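Local coordinates for protein beta-n-acetylhexosaminidase (Streptococcus pneumoniae, PDB 2YLA) that probably removes terminal N-acetylglucosamine residues from N-glycans by hydrolysis, as a pneumococcal beta-N-acetylhexosaminidase of glycoside hydrolase family 20, at residues K11-D16 / S324-W329; Y281-K286 / E340-L345. The protein carries 1 engineered substitution. One frame throughout, in Å; residues are numbered along the deposited sequence.

Contact 1 (K11-D16 / S324-W329); sequences KVISID and SMLSIW. With NAG (2-acetamido-2-deoxy-beta-D-glucopyranose), chain E.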
ATOM      1  N   LYS A  11       7.733  -4.826   6.808  1.00 10.25           N
ATOM      2  CA  LYS A  11       7.395  -3.657   7.607  1.00  9.57           C
ATOM      3  C   LYS A  11       7.031  -2.565   6.625  1.00  9.19           C
ATOM      4  O   LYS A  11       7.901  -2.022   5.942  1.00  9.18           O
ATOM      5  CB  LYS A  11       8.577  -3.221   8.477  1.00  9.55           C
ATOM      6  CG  LYS A  11       8.871  -4.116   9.684  1.00  9.09           C
ATOM      7  CD  LYS A  11       9.581  -5.413   9.313  1.00  8.58           C
ATOM      8  CE  LYS A  11      10.874  -5.162   8.554  1.00  8.31           C
ATOM      9  NZ  LYS A  11      11.675  -6.407   8.416  1.00  8.32           N
ATOM     10  N   VAL A  12       5.739  -2.266   6.533  1.00  8.73           N
ATOM     11  CA  VAL A  12       5.235  -1.393   5.480  1.00  8.30           C
ATOM     12  C   VAL A  12       4.551  -0.142   6.035  1.00  8.23           C
ATOM     13  O   VAL A  12       3.782  -0.212   6.996  1.00  8.05           O
ATOM     14  CB  VAL A  12       4.276  -2.151   4.516  1.00  8.30           C
ATOM     15  CG1 VAL A  12       4.027  -1.341   3.260  1.00  8.04           C
ATOM     16  CG2 VAL A  12       4.840  -3.525   4.142  1.00  7.96           C
ATOM     17  N   ILE A  13       4.860   1.000   5.426  1.00  8.06           N
ATOM     18  CA  ILE A  13       4.138   2.242   5.670  1.00  7.90           C
ATOM     19  C   ILE A  13       3.222   2.540   4.476  1.00  7.97           C
ATOM     20  O   ILE A  13       3.675   2.577   3.330  1.00  7.91           O
ATOM     21  CB  ILE A  13       5.103   3.435   6.003  1.00  7.89           C
ATOM     22  CG1 ILE A  13       4.337   4.755   6.153  1.00  7.51           C
ATOM     23  CG2 ILE A  13       6.220   3.571   4.961  1.00  7.89           C
ATOM     24  CD1 ILE A  13       3.407   4.806   7.340  1.00  7.00           C
ATOM     25  N   SER A  14       1.931   2.724   4.760  1.00  8.09           N
ATOM     26  CA  SER A  14       0.921   3.000   3.735  1.00  8.10           C
ATOM     27  C   SER A  14       0.516   4.473   3.692  1.00  8.24           C
ATOM     28  O   SER A  14       0.092   5.043   4.705  1.00  8.33           O
ATOM     29  CB  SER A  14      -0.318   2.127   3.953  1.00  8.10           C
ATOM     30  OG  SER A  14      -1.345   2.466   3.036  1.00  7.94           O
ATOM     31  N   ILE A  15       0.644   5.072   2.509  1.00  8.24           N
ATOM     32  CA  ILE A  15       0.330   6.486   2.295  1.00  8.06           C
ATOM     33  C   ILE A  15      -0.872   6.627   1.360  1.00  8.01           C
ATOM     34  O   ILE A  15      -0.831   6.181   0.209  1.00  8.02           O
ATOM     35  CB  ILE A  15       1.549   7.260   1.705  1.00  8.06           C
ATOM     36  CG1 ILE A  15       2.818   7.032   2.542  1.00  8.31           C
ATOM     37  CG2 ILE A  15       1.239   8.752   1.544  1.00  7.96           C
ATOM     38  CD1 ILE A  15       2.749   7.525   4.001  1.00  8.67           C
ATOM     39  N   ASP A  16      -1.936   7.246   1.864  1.00  7.87           N
ATOM     40  CA  ASP A  16      -3.150   7.474   1.084  1.00  7.77           C
ATOM     41  C   ASP A  16      -2.924   8.613   0.092  1.00  7.79           C
ATOM     42  O   ASP A  16      -3.299   9.760   0.347  1.00  8.01           O
ATOM     43  CB  ASP A  16      -4.329   7.782   2.017  1.00  7.66           C
ATOM     44  CG  ASP A  16      -5.660   7.906   1.285  1.00  7.73           C
ATOM     45  OD1 ASP A  16      -5.737   7.620   0.070  1.00  7.46           O
ATOM     46  OD2 ASP A  16      -6.647   8.294   1.945  1.00  8.07           O
ATOM     47  N   SER A 324       3.768  -6.674   8.750  1.00  9.91           N
ATOM     48  CA  SER A 324       2.778  -5.697   9.184  1.00  9.55           C
ATOM     49  C   SER A 324       2.808  -4.410   8.370  1.00  9.39           C
ATOM     50  O   SER A 324       3.849  -4.035   7.824  1.00  9.27           O
ATOM     51  CB  SER A 324       2.945  -5.389  10.673  1.00  9.54           C
ATOM     52  OG  SER A 324       2.511  -6.485  11.460  1.00  9.25           O
ATOM     53  N   MET A 325       1.652  -3.748   8.297  1.00  9.19           N
ATOM     54  CA  MET A 325       1.518  -2.460   7.613  1.00  8.99           C
ATOM     55  C   MET A 325       0.895  -1.390   8.516  1.00  8.80           C
ATOM     56  O   MET A 325      -0.125  -1.624   9.161  1.00  8.85           O
ATOM     57  CB  MET A 325       0.722  -2.607   6.309  1.00  8.91           C
ATOM     58  CG  MET A 325       0.607  -1.317   5.499  1.00  8.75           C
ATOM     59  SD  MET A 325       0.302  -1.540   3.733  1.00  8.67           S
ATOM     60  CE  MET A 325      -1.414  -2.047   3.703  1.00  7.45           C
ATOM     61  N   LEU A 326       1.532  -0.223   8.555  1.00  8.66           N
ATOM     62  CA  LEU A 326       1.016   0.946   9.259  1.00  8.58           C
ATOM     63  C   LEU A 326       0.416   1.904   8.231  1.00  8.57           C
ATOM     64  O   LEU A 326       1.078   2.272   7.257  1.00  8.47           O
ATOM     65  CB  LEU A 326       2.145   1.638  10.024  1.00  8.57           C
ATOM     66  CG  LEU A 326       1.785   2.713  11.051  1.00  8.62           C
ATOM     67  CD1 LEU A 326       1.807   2.122  12.441  1.00  8.78           C
ATOM     68  CD2 LEU A 326       2.794   3.834  10.967  1.00  8.96           C
ATOM     69  N   SER A 327      -0.829   2.314   8.452  1.00  8.54           N
ATOM     70  CA  SER A 327      -1.585   3.011   7.412  1.00  8.57           C
ATOM     71  C   SER A 327      -1.988   4.448   7.752  1.00  8.68           C
ATOM     72  O   SER A 327      -2.623   4.707   8.777  1.00  8.56           O
ATOM     73  CB  SER A 327      -2.811   2.188   7.012  1.00  8.48           C
ATOM     74  OG  SER A 327      -2.441   0.860   6.680  1.00  8.22           O
ATOM     75  N   ILE A 328      -1.604   5.365   6.864  1.00  8.88           N
ATOM     76  CA  ILE A 328      -1.938   6.785   6.964  1.00  9.12           C
ATOM     77  C   ILE A 328      -2.996   7.135   5.912  1.00  9.28           C
ATOM     78  O   ILE A 328      -2.804   6.866   4.728  1.00  9.43           O
ATOM     79  CB  ILE A 328      -0.682   7.684   6.761  1.00  9.07           C
ATOM     80  CG1 ILE A 328       0.470   7.261   7.692  1.00  9.08           C
ATOM     81  CG2 ILE A 328      -1.034   9.170   6.922  1.00  9.11           C
ATOM     82  CD1 ILE A 328       0.257   7.545   9.187  1.00  8.86           C
ATOM     83  N   TRP A 329      -4.097   7.743   6.348  1.00  9.48           N
ATOM     84  CA  TRP A 329      -5.245   7.992   5.475  1.00  9.73           C
ATOM     85  C   TRP A 329      -5.614   9.467   5.357  1.00 10.17           C
ATOM     86  O   TRP A 329      -5.386  10.252   6.280  1.00 10.32           O
ATOM     87  CB  TRP A 329      -6.457   7.202   5.962  1.00  9.55           C
ATOM     88  CG  TRP A 329      -6.198   5.740   6.075  1.00  9.15           C
ATOM     89  CD1 TRP A 329      -5.837   5.061   7.197  1.00  8.72           C
ATOM     90  CD2 TRP A 329      -6.268   4.767   5.023  1.00  8.73           C
ATOM     91  NE1 TRP A 329      -5.686   3.728   6.917  1.00  8.67           N
ATOM     92  CE2 TRP A 329      -5.942   3.519   5.589  1.00  8.41           C
ATOM     93  CE3 TRP A 329      -6.579   4.830   3.657  1.00  8.35           C
ATOM     94  CZ2 TRP A 329      -5.913   2.342   4.841  1.00  8.56           C
ATOM     95  CZ3 TRP A 329      -6.557   3.657   2.915  1.00  8.47           C
ATOM     96  CH2 TRP A 329      -6.224   2.430   3.509  1.00  8.56           C
TER
HETATM   97  C1  NAG E   4     -11.568   2.522   6.457  1.00 63.94           C
HETATM   98  C2  NAG E   4     -11.252   2.518   4.938  1.00 63.33           C
HETATM   99  C3  NAG E   4     -10.315   3.625   4.441  1.00 63.10           C
HETATM  100  C4  NAG E   4     -10.205   4.751   5.453  1.00 62.85           C
HETATM  101  C5  NAG E   4      -9.730   4.160   6.776  1.00 62.87           C
HETATM  102  C6  NAG E   4      -9.479   5.243   7.819  1.00 62.68           C
HETATM  103  C7  NAG E   4      -9.673   0.562   4.746  1.00 62.47           C
HETATM  104  C8  NAG E   4      -9.493  -0.754   4.051  1.00 62.28           C
HETATM  105  N2  NAG E   4     -10.801   1.216   4.440  1.00 62.81           N
HETATM  106  O3  NAG E   4     -10.786   4.135   3.213  1.00 63.11           O
HETATM  107  O4  NAG E   4      -9.314   5.729   4.971  1.00 62.46           O
HETATM  108  O5  NAG E   4     -10.668   3.237   7.309  1.00 63.42           O
HETATM  109  O6  NAG E   4     -10.701   5.782   8.275  1.00 62.35           O
HETATM  110  O7  NAG E   4      -8.811   0.957   5.533  1.00 62.20           O
HETATM  111  O   HOH W   1      -3.114   4.159   3.969  1.00  2.00           O
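The (beta/alpha)8 barrel of this GH20 catalytic domain closes here: segment 11-16 of the first strand runs parallel to segment 324-329 of the last, with Val12, Ser14 and Asp16 hydrogen-bonded across the seam. Val12 N gives its hydrogen to Ser324 O and Val12 O takes that of Leu326 N; Ser14 repeats the pattern with Leu326 O and Ile328 N, and a weak bond from Asp16 N to Ile328 O at 3.0 Å follows. Outside the barrel, Ile13 CG1 stands anti to the backbone N (chi1 176°), which sends CD1 across the seam to sit 3.8 Å from Leu326 CD2 and 3.8 Å from Ile328 CG1. Helix 339-351 covers this oily face with Ile342, Leu345, Met346 and Phe349. The inward face is more mixed: Met325, bent at its last torsion, lays SD 3.8 Å from Val12 CG1 and 3.7 Å from Ser14 CB. Ser14 OG is held by His43 and by a water at 2.6 Å, and the water also donates to Ile328 O. That same water lies over the centre of the Trp329 indole, while C5 and C6 of NAG come over the opposite face, C5 offset toward the rim. Asp16 OD2 meets the indole at its edge, 3.9 Å from CE3, and is tied to Arg19 and Ala330 N. Because Arg19 also bonds NAG, the carboxylate probably helps place the arginine beside the sugar, and its bond to Ala330 N ties it to the backbone just after Trp329, whose indole the sugar rests against.

Contact 2 (Y281-K286 / E340-L345); sequences YILGQK and EEIFEL. With NAG (2-acetamido-2-deoxy-beta-D-glucopyranose), chain E.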
ATOM      1  N   TYR A 281      -3.947   6.263  11.164  1.00 10.74           N
ATOM      2  CA  TYR A 281      -4.040   7.707  11.350  1.00 11.40           C
ATOM      3  C   TYR A 281      -4.652   8.405  10.137  1.00 11.91           C
ATOM      4  O   TYR A 281      -4.131   8.322   9.024  1.00 11.76           O
ATOM      5  CB  TYR A 281      -2.684   8.329  11.704  1.00 11.43           C
ATOM      6  CG  TYR A 281      -2.713   9.845  11.804  1.00 11.73           C
ATOM      7  CD1 TYR A 281      -3.677  10.497  12.583  1.00 12.10           C
ATOM      8  CD2 TYR A 281      -1.780  10.627  11.125  1.00 11.78           C
ATOM      9  CE1 TYR A 281      -3.714  11.888  12.677  1.00 11.92           C
ATOM     10  CE2 TYR A 281      -1.806  12.021  11.215  1.00 11.88           C
ATOM     11  CZ  TYR A 281      -2.775  12.642  11.992  1.00 11.94           C
ATOM     12  OH  TYR A 281      -2.808  14.014  12.088  1.00 12.02           O
ATOM     13  N   ILE A 282      -5.767   9.091  10.384  1.00 12.63           N
ATOM     14  CA  ILE A 282      -6.442   9.915   9.387  1.00 13.34           C
ATOM     15  C   ILE A 282      -5.970  11.350   9.571  1.00 13.91           C
ATOM     16  O   ILE A 282      -6.078  11.903  10.667  1.00 14.09           O
ATOM     17  CB  ILE A 282      -7.987   9.857   9.542  1.00 13.19           C
ATOM     18  CG1 ILE A 282      -8.513   8.450   9.272  1.00 13.25           C
ATOM     19  CG2 ILE A 282      -8.678  10.833   8.606  1.00 13.41           C
ATOM     20  CD1 ILE A 282      -8.641   7.595  10.508  1.00 13.83           C
ATOM     21  N   LEU A 283      -5.450  11.948   8.502  1.00 14.58           N
ATOM     22  CA  LEU A 283      -4.904  13.305   8.564  1.00 15.20           C
ATOM     23  C   LEU A 283      -5.894  14.292   9.180  1.00 15.78           C
ATOM     24  O   LEU A 283      -7.044  14.393   8.740  1.00 15.91           O
ATOM     25  CB  LEU A 283      -4.447  13.774   7.178  1.00 15.05           C
ATOM     26  CG  LEU A 283      -3.400  12.912   6.464  1.00 14.77           C
ATOM     27  CD1 LEU A 283      -3.162  13.414   5.053  1.00 14.63           C
ATOM     28  CD2 LEU A 283      -2.092  12.848   7.241  1.00 14.48           C
ATOM     29  N   GLY A 284      -5.442  14.989  10.220  1.00 16.46           N
ATOM     30  CA  GLY A 284      -6.239  16.009  10.897  1.00 17.21           C
ATOM     31  C   GLY A 284      -7.300  15.473  11.840  1.00 17.82           C
ATOM     32  O   GLY A 284      -8.185  16.217  12.258  1.00 17.99           O
ATOM     33  N   GLN A 285      -7.219  14.187  12.176  1.00 18.44           N
ATOM     34  CA  GLN A 285      -8.166  13.573  13.108  1.00 19.07           C
ATOM     35  C   GLN A 285      -7.834  13.970  14.545  1.00 19.39           C
ATOM     36  O   GLN A 285      -6.680  13.892  14.969  1.00 19.46           O
ATOM     37  CB  GLN A 285      -8.173  12.046  12.956  1.00 19.10           C
ATOM     38  CG  GLN A 285      -9.298  11.322  13.705  1.00 19.43           C
ATOM     39  CD  GLN A 285     -10.604  11.248  12.930  1.00 19.95           C
ATOM     40  OE1 GLN A 285     -11.568  10.631  13.383  1.00 20.37           O
ATOM     41  NE2 GLN A 285     -10.640  11.868  11.758  1.00 19.72           N
ATOM     42  N   LYS A 286      -8.856  14.392  15.283  1.00 19.89           N
ATOM     43  CA  LYS A 286      -8.686  14.870  16.651  1.00 20.36           C
ATOM     44  C   LYS A 286      -9.273  13.875  17.655  1.00 20.64           C
ATOM     45  O   LYS A 286     -10.189  13.123  17.310  1.00 20.72           O
ATOM     46  CB  LYS A 286      -9.325  16.257  16.809  1.00 20.43           C
ATOM     47  CG  LYS A 286      -8.815  17.315  15.818  1.00 20.74           C
ATOM     48  CD  LYS A 286      -7.292  17.476  15.877  1.00 21.31           C
ATOM     49  CE  LYS A 286      -6.755  18.204  14.650  1.00 21.57           C
ATOM     50  NZ  LYS A 286      -5.272  18.119  14.555  1.00 21.13           N
ATOM     51  N   GLU A 340       5.777  15.621  10.287  1.00 14.87           N
ATOM     52  CA  GLU A 340       6.266  15.325  11.636  1.00 15.09           C
ATOM     53  C   GLU A 340       5.418  14.266  12.337  1.00 14.97           C
ATOM     54  O   GLU A 340       5.952  13.399  13.031  1.00 15.03           O
ATOM     55  CB  GLU A 340       6.312  16.589  12.507  1.00 15.19           C
ATOM     56  CG  GLU A 340       6.424  17.913  11.751  1.00 16.45           C
ATOM     57  CD  GLU A 340       5.063  18.521  11.412  1.00 18.01           C
ATOM     58  OE1 GLU A 340       4.227  18.689  12.332  1.00 18.58           O
ATOM     59  OE2 GLU A 340       4.836  18.844  10.224  1.00 18.40           O
ATOM     60  N   GLU A 341       4.101  14.354  12.152  1.00 14.84           N
ATOM     61  CA  GLU A 341       3.142  13.431  12.764  1.00 14.62           C
ATOM     62  C   GLU A 341       3.349  12.003  12.268  1.00 14.39           C
ATOM     63  O   GLU A 341       3.362  11.057  13.058  1.00 14.22           O
ATOM     64  CB  GLU A 341       1.706  13.869  12.459  1.00 14.66           C
ATOM     65  CG  GLU A 341       1.362  15.291  12.882  1.00 14.83           C
ATOM     66  CD  GLU A 341      -0.079  15.666  12.569  1.00 15.33           C
ATOM     67  OE1 GLU A 341      -0.578  15.308  11.476  1.00 15.26           O
ATOM     68  OE2 GLU A 341      -0.716  16.321  13.422  1.00 15.66           O
ATOM     69  N   ILE A 342       3.509  11.870  10.952  1.00 14.18           N
ATOM     70  CA  ILE A 342       3.693  10.580  10.291  1.00 14.03           C
ATOM     71  C   ILE A 342       5.033   9.968  10.700  1.00 14.05           C
ATOM     72  O   ILE A 342       5.105   8.788  11.051  1.00 13.97           O
ATOM     73  CB  ILE A 342       3.560  10.714   8.740  1.00 13.95           C
ATOM     74  CG1 ILE A 342       2.086  10.825   8.323  1.00 14.06           C
ATOM     75  CG2 ILE A 342       4.181   9.524   8.015  1.00 13.58           C
ATOM     76  CD1 ILE A 342       1.406  12.158   8.632  1.00 13.72           C
ATOM     77  N   PHE A 343       6.077  10.792  10.677  1.00 14.07           N
ATOM     78  CA  PHE A 343       7.420  10.389  11.089  1.00 14.09           C
ATOM     79  C   PHE A 343       7.462   9.930  12.550  1.00 14.09           C
ATOM     80  O   PHE A 343       8.218   9.021  12.900  1.00 14.29           O
ATOM     81  CB  PHE A 343       8.407  11.543  10.875  1.00 14.08           C
ATOM     82  CG  PHE A 343       8.883  11.697   9.453  1.00 13.95           C
ATOM     83  CD1 PHE A 343       8.225  11.070   8.397  1.00 13.76           C
ATOM     84  CD2 PHE A 343       9.984  12.499   9.168  1.00 14.09           C
ATOM     85  CE1 PHE A 343       8.670  11.220   7.087  1.00 14.02           C
ATOM     86  CE2 PHE A 343      10.435  12.661   7.858  1.00 14.10           C
ATOM     87  CZ  PHE A 343       9.777  12.018   6.816  1.00 14.10           C
ATOM     88  N   GLU A 344       6.644  10.556  13.391  1.00 13.91           N
ATOM     89  CA  GLU A 344       6.574  10.217  14.812  1.00 13.82           C
ATOM     90  C   GLU A 344       5.884   8.874  15.039  1.00 13.51           C
ATOM     91  O   GLU A 344       6.326   8.075  15.870  1.00 13.57           O
ATOM     92  CB  GLU A 344       5.859  11.325  15.594  1.00 13.92           C
ATOM     93  CG  GLU A 344       5.910  11.157  17.111  1.00 14.73           C
ATOM     94  CD  GLU A 344       5.170  12.252  17.861  1.00 15.91           C
ATOM     95  OE1 GLU A 344       4.649  13.191  17.215  1.00 15.75           O
ATOM     96  OE2 GLU A 344       5.112  12.174  19.108  1.00 16.70           O
ATOM     97  N   LEU A 345       4.796   8.640  14.303  1.00 13.12           N
ATOM     98  CA  LEU A 345       4.061   7.380  14.373  1.00 12.69           C
ATOM     99  C   LEU A 345       4.876   6.245  13.765  1.00 12.47           C
ATOM    100  O   LEU A 345       4.891   5.134  14.298  1.00 12.62           O
ATOM    101  CB  LEU A 345       2.699   7.502  13.680  1.00 12.61           C
ATOM    102  CG  LEU A 345       1.805   6.265  13.543  1.00 12.51           C
ATOM    103  CD1 LEU A 345       1.541   5.582  14.880  1.00 12.53           C
ATOM    104  CD2 LEU A 345       0.498   6.635  12.870  1.00 12.59           C
TER
HETATM  105  C1  NAG E   4     -11.568   2.522   6.457  1.00 63.94           C
HETATM  106  C2  NAG E   4     -11.252   2.518   4.938  1.00 63.33           C
HETATM  107  C3  NAG E   4     -10.315   3.625   4.441  1.00 63.10           C
HETATM  108  C4  NAG E   4     -10.205   4.751   5.453  1.00 62.85           C
HETATM  109  C5  NAG E   4      -9.730   4.160   6.776  1.00 62.87           C
HETATM  110  C6  NAG E   4      -9.479   5.243   7.819  1.00 62.68           C
HETATM  111  C7  NAG E   4      -9.673   0.562   4.746  1.00 62.47           C
HETATM  112  C8  NAG E   4      -9.493  -0.754   4.051  1.00 62.28           C
HETATM  113  N2  NAG E   4     -10.801   1.216   4.440  1.00 62.81           N
HETATM  114  O3  NAG E   4     -10.786   4.135   3.213  1.00 63.11           O
HETATM  115  O4  NAG E   4      -9.314   5.729   4.971  1.00 62.46           O
HETATM  116  O5  NAG E   4     -10.668   3.237   7.309  1.00 63.42           O
HETATM  117  O6  NAG E   4     -10.701   5.782   8.275  1.00 62.35           O
HETATM  118  O7  NAG E   4      -8.811   0.957   5.533  1.00 62.20           O
HETATM  119  O   HOH W   2      -3.059  17.821  12.879  1.00  5.99           O
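Tyr281 and Glu341 supply the direct polar link: the phenol OH donates to Glu341 OE1 at 2.6 Å. The oxygen is approached from above the carboxylate, 51° out of its plane, and ring and carboxylate are turned nearly square to each other, with planes 80° apart. Glu341 CG lies anti to the carbonyl carbon and the chain beyond it is extended, which carries the acid across to the phenol. The same OH receives a weak bond from Gly284 N at 3.4 Å. A water-mediated link runs beside it, the water giving a hydrogen to Glu341 OE2 at 2.8 Å and accepting one from Lys286 NZ at 2.8 Å. Lysine and carboxylate are not in direct contact, but their opposite charges, together with the nearby start of helix 339-351, would be expected to favour the ionised acid.

Strand 281-282 is a short addition to the barrel sheet, pairing in parallel with strand 321-329 beyond the eight barrel strands; a type II turn from Ile282 to Gln285, with Gly284 at its third position, leads away from it. The helix that follows strand 321-329 packs over the outside of this pair.

The apolar contacts are three. Ile342 CD1 comes crosswise to the edge of the Tyr281 ring, 4.1 Å from CE2, and also touches Leu283 CD2 at 3.8 Å. Nearer the backbone, Leu345 CD2 meets Tyr281 CB at 3.8 Å. Ile282 does not join them: its CD1 lies 3.5 Å from O6 of NAG.

Overall arrangement
Strand 321-329 joins the two contacts. Contact 1 is wholly buried, centred about 6 Å from the chain centre; contact 2, centred about 17 Å from it and about 12 Å from the centre of contact 1, is buried at its apolar residues, with Glu341 partly exposed and Lys286 exposed. In contact 1 the strand pairs backbone to backbone, whereas contact 2 sets a strand end and turn against a helix through side chains and one water. They interlock directly: Trp329 N and Tyr281 O probably share a hydrogen bond, as do Trp329 O and Leu283 N, while Leu345 packs on Leu326 and Ile342 on Ile328. Both also touch NAG, with an aromatic face in contact 1 and an aliphatic tip in contact 2.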